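Local atomic coordinates of Beta2-bungarotoxin (Bungarus multicinctus, PDB entry 1BUN), a protein that is the Kunitz-type chain of a two-chain presynaptic snake neurotoxin, whose partner chain belongs to the phospholipase A2 family and probably hydrolyses phospholipids at nerve terminals. Residues B[4-7]-B[8-11]; B[41-44]-B[45-48]. One frame throughout, in Å; residues are numbered along the deposited sequence.

Interaction 1. Residues B[4-7]-B[8-11]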
# COMPACT_ATOMS: atom_id res chain seq x y z
N HIS B 4 9.81 -7.83 -4.95
CA HIS B 4 9.92 -8.00 -6.39
C HIS B 4 10.55 -9.36 -6.70
O HIS B 4 11.58 -9.72 -6.14
CB HIS B 4 10.75 -6.88 -7.03
CG HIS B 4 10.60 -6.81 -8.52
ND1 HIS B 4 11.30 -7.66 -9.34
CD2 HIS B 4 9.69 -6.13 -9.25
CE1 HIS B 4 10.79 -7.49 -10.55
NE2 HIS B 4 9.81 -6.57 -10.54
N PRO B 5 9.91 -10.14 -7.56
CA PRO B 5 10.46 -11.45 -7.90
C PRO B 5 11.83 -11.48 -8.57
O PRO B 5 12.46 -12.54 -8.62
CB PRO B 5 9.38 -12.04 -8.81
CG PRO B 5 8.72 -10.82 -9.40
CD PRO B 5 8.60 -9.95 -8.19
N ASP B 6 12.33 -10.35 -9.05
CA ASP B 6 13.63 -10.37 -9.74
C ASP B 6 14.80 -9.79 -8.96
O ASP B 6 15.94 -9.80 -9.42
CB ASP B 6 13.50 -9.70 -11.10
CG ASP B 6 12.50 -10.42 -12.01
OD1 ASP B 6 12.53 -11.68 -12.04
OD2 ASP B 6 11.68 -9.75 -12.69
N CYS B 7 14.54 -9.37 -7.73
CA CYS B 7 15.54 -8.74 -6.88
C CYS B 7 16.90 -9.42 -6.72
O CYS B 7 17.87 -8.79 -6.29
CB CYS B 7 14.93 -8.46 -5.50
SG CYS B 7 13.62 -7.21 -5.58
N ASP B 8 16.98 -10.71 -7.04
CA ASP B 8 18.24 -11.41 -6.89
C ASP B 8 18.84 -11.92 -8.20
O ASP B 8 19.74 -12.76 -8.20
CB ASP B 8 18.08 -12.55 -5.88
CG ASP B 8 17.74 -12.06 -4.49
OD1 ASP B 8 18.55 -11.31 -3.91
OD2 ASP B 8 16.65 -12.40 -3.99
N LYS B 9 18.34 -11.43 -9.32
CA LYS B 9 18.85 -11.85 -10.62
C LYS B 9 19.92 -10.84 -11.00
O LYS B 9 19.96 -9.74 -10.43
CB LYS B 9 17.73 -11.85 -11.64
CG LYS B 9 16.71 -12.91 -11.34
CD LYS B 9 15.56 -12.83 -12.28
CE LYS B 9 14.72 -14.08 -12.18
NZ LYS B 9 13.50 -13.97 -13.05
N PRO B 10 20.83 -11.19 -11.93
CA PRO B 10 21.83 -10.17 -12.24
C PRO B 10 21.18 -9.07 -13.09
O PRO B 10 20.24 -9.33 -13.83
CB PRO B 10 22.92 -10.97 -12.95
CG PRO B 10 22.16 -12.00 -13.66
CD PRO B 10 21.12 -12.44 -12.65
N PRO B 11 21.60 -7.81 -12.89
CA PRO B 11 21.09 -6.65 -13.61
C PRO B 11 21.39 -6.79 -15.10
O PRO B 11 22.51 -7.13 -15.48
CB PRO B 11 21.87 -5.49 -12.98
CG PRO B 11 23.18 -6.11 -12.65
CD PRO B 11 22.70 -7.38 -12.00

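Interaction 2. Residues B[41-44]-B[45-48]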
# COMPACT_ATOMS: atom_id res chain seq x y z
N ASN B 41 15.43 -4.61 -20.61
CA ASN B 41 14.46 -5.22 -19.70
C ASN B 41 14.42 -6.76 -19.65
O ASN B 41 13.34 -7.36 -19.66
CB ASN B 41 13.07 -4.68 -20.01
CG ASN B 41 12.12 -4.90 -18.88
OD1 ASN B 41 12.44 -4.58 -17.74
ND2 ASN B 41 10.96 -5.47 -19.17
N GLY B 42 15.59 -7.39 -19.61
CA GLY B 42 15.66 -8.84 -19.57
C GLY B 42 15.09 -9.35 -18.26
O GLY B 42 14.86 -10.54 -18.10
N ASN B 43 14.92 -8.43 -17.30
CA ASN B 43 14.38 -8.74 -15.99
C ASN B 43 14.11 -7.40 -15.38
O ASN B 43 14.70 -6.42 -15.82
CB ASN B 43 15.35 -9.59 -15.14
CG ASN B 43 16.56 -8.81 -14.61
OD1 ASN B 43 16.52 -7.60 -14.41
ND2 ASN B 43 17.63 -9.54 -14.33
N GLY B 44 13.31 -7.35 -14.31
CA GLY B 44 12.98 -6.09 -13.69
C GLY B 44 13.82 -5.59 -12.54
O GLY B 44 13.36 -4.73 -11.78
N ASN B 45 15.03 -6.12 -12.37
CA ASN B 45 15.91 -5.69 -11.29
C ASN B 45 16.64 -4.46 -11.82
O ASN B 45 17.76 -4.55 -12.36
CB ASN B 45 16.92 -6.79 -10.91
CG ASN B 45 17.71 -6.47 -9.64
OD1 ASN B 45 17.55 -5.39 -9.06
ND2 ASN B 45 18.55 -7.39 -9.20
N HIS B 46 15.89 -3.36 -11.86
CA HIS B 46 16.39 -2.07 -12.31
C HIS B 46 15.32 -1.04 -11.93
O HIS B 46 14.18 -1.11 -12.39
CB HIS B 46 16.69 -2.05 -13.82
CG HIS B 46 15.50 -2.34 -14.69
ND1 HIS B 46 14.54 -1.41 -15.03
CD2 HIS B 46 15.14 -3.48 -15.34
CE1 HIS B 46 13.66 -2.00 -15.85
NE2 HIS B 46 13.99 -3.26 -16.07
N PHE B 47 15.68 -0.08 -11.10
CA PHE B 47 14.68 0.89 -10.68
C PHE B 47 15.23 2.32 -10.81
O PHE B 47 16.42 2.53 -10.63
CB PHE B 47 14.23 0.58 -9.23
CG PHE B 47 14.04 -0.90 -8.95
CD1 PHE B 47 15.12 -1.71 -8.64
CD2 PHE B 47 12.80 -1.50 -9.08
CE1 PHE B 47 14.98 -3.10 -8.47
CE2 PHE B 47 12.65 -2.89 -8.91
CZ PHE B 47 13.75 -3.69 -8.61
N LYS B 48 14.36 3.28 -11.11
CA LYS B 48 14.76 4.68 -11.25
C LYS B 48 15.57 5.18 -10.08
O LYS B 48 16.36 6.09 -10.25
CB LYS B 48 13.56 5.62 -11.34
CG LYS B 48 12.32 5.15 -12.07
CD LYS B 48 11.15 6.12 -11.74
CE LYS B 48 9.80 5.61 -12.28
NZ LYS B 48 9.28 4.43 -11.52
O HOH W 1 17.85 -5.62 -14.90

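Interaction 1. Residues B[4-7]-B[8-11]
D6 and K9 close a type I beta turn twice over, once through the backbone and once through their side chains. The backbone bond runs from K9 N to D6 O, 2.9 Å long and nearly straight at 167°. The K9 side chain then folds back over the turn. Its CB passes 3.5 Å from D6 O and CG lies only slightly farther from the same oxygen. With CG anti to the carbonyl carbon (chi1 -67°) and the rest of the chain extended, the methylenes run obliquely past the aspartate: CD comes within 3.2 Å of D6 OD1, CE is about as near, and NZ ends 2.7 Å from D6 OD1 in a salt bridge that meets the oxygen nearly along its C-O axis. The other carboxylate oxygen, OD2, faces away from the lysine and makes a weak hydrogen bond to the backbone N of G44, so each oxygen of D6 has its own partner. An overlapping type I turn, from H4 to C7, precedes it and shares D6 and C7. Here H4 ND1 accepts D6 N at 2.9 Å, with the donor tilted from the imidazole plane, and P5 CD lies over one face of that ring, displaced toward its rim. D8 points its carboxylate elsewhere, to R3. The two turns form a largely exposed loop ahead of strand 20-26, whose Y25 packs against C7 and D8, while the disulfide from C7 to C57 ties the loop to helix 50-57.

Interaction 2. Residues B[41-44]-B[45-48]
The imidazole of H46 is met at its edge, in the ring plane, by N41 OD1, N43 O and a water; of the two protein oxygens, N41 OD1 takes a hydrogen bond. G44 O sits over one face, displaced toward the rim, and the ring is also stacked with that of Y37. The bond from H46 NE2 to N41 OD1 is 2.6 Å long, with an angle of 162° at the hydrogen. It lies in both the ring plane and the carbonyl plane, even though amide and imidazole are turned 81° apart. H46 CD2 approaches N43 O to 3.0 Å along the same rim. This placement follows from chi1 of 61°, which sets the ring between the backbone N and carbonyl carbon and swings it back over the loop. The amide of N43 lies beside that of N45, both pointing the same way with their planes moderately inclined. N43 OD1 accepts N45 N at 2.9 Å from above its carbonyl plane, while its ND2 donates to P10 O. The water lies between N43 OD1 and N45 O, though its very short approach to N43 OD1 leaves that link doubtful. N45 is the centre of an inverse gamma turn, with a weak hydrogen bond from H46 N to G44 O. Its buried amide is satisfied by Y25 N and K9 O. The F47 ring brings CZ to 3.4 Å from G44 O and packs on helix 50-57. The geometry is consistent with a proton on NE2, given to N41 OD1; this bond and the Y37 stack would restrict rotation of the imidazole.

Both interactions are local folds of irregular chain, their centres about 8 Å apart, and they touch directly. Interaction 1 lies at the surface and relies on charge and a disulfide; interaction 2 is partly buried and relies on neutral amides, an imidazole and hydrogen bonds to backbone and side chain alike. The asparagines of 41-48 join them, their amides reaching carbonyls of 8-11. Both interactions bear on the same two elements. Strand 20-26 receives side-chain packing from the first and backbone hydrogen bonding from the second, while helix 50-57 is tied to 4-7 by a disulfide and by backbone hydrogen bonding at H4, and to 45-48 by aromatic packing.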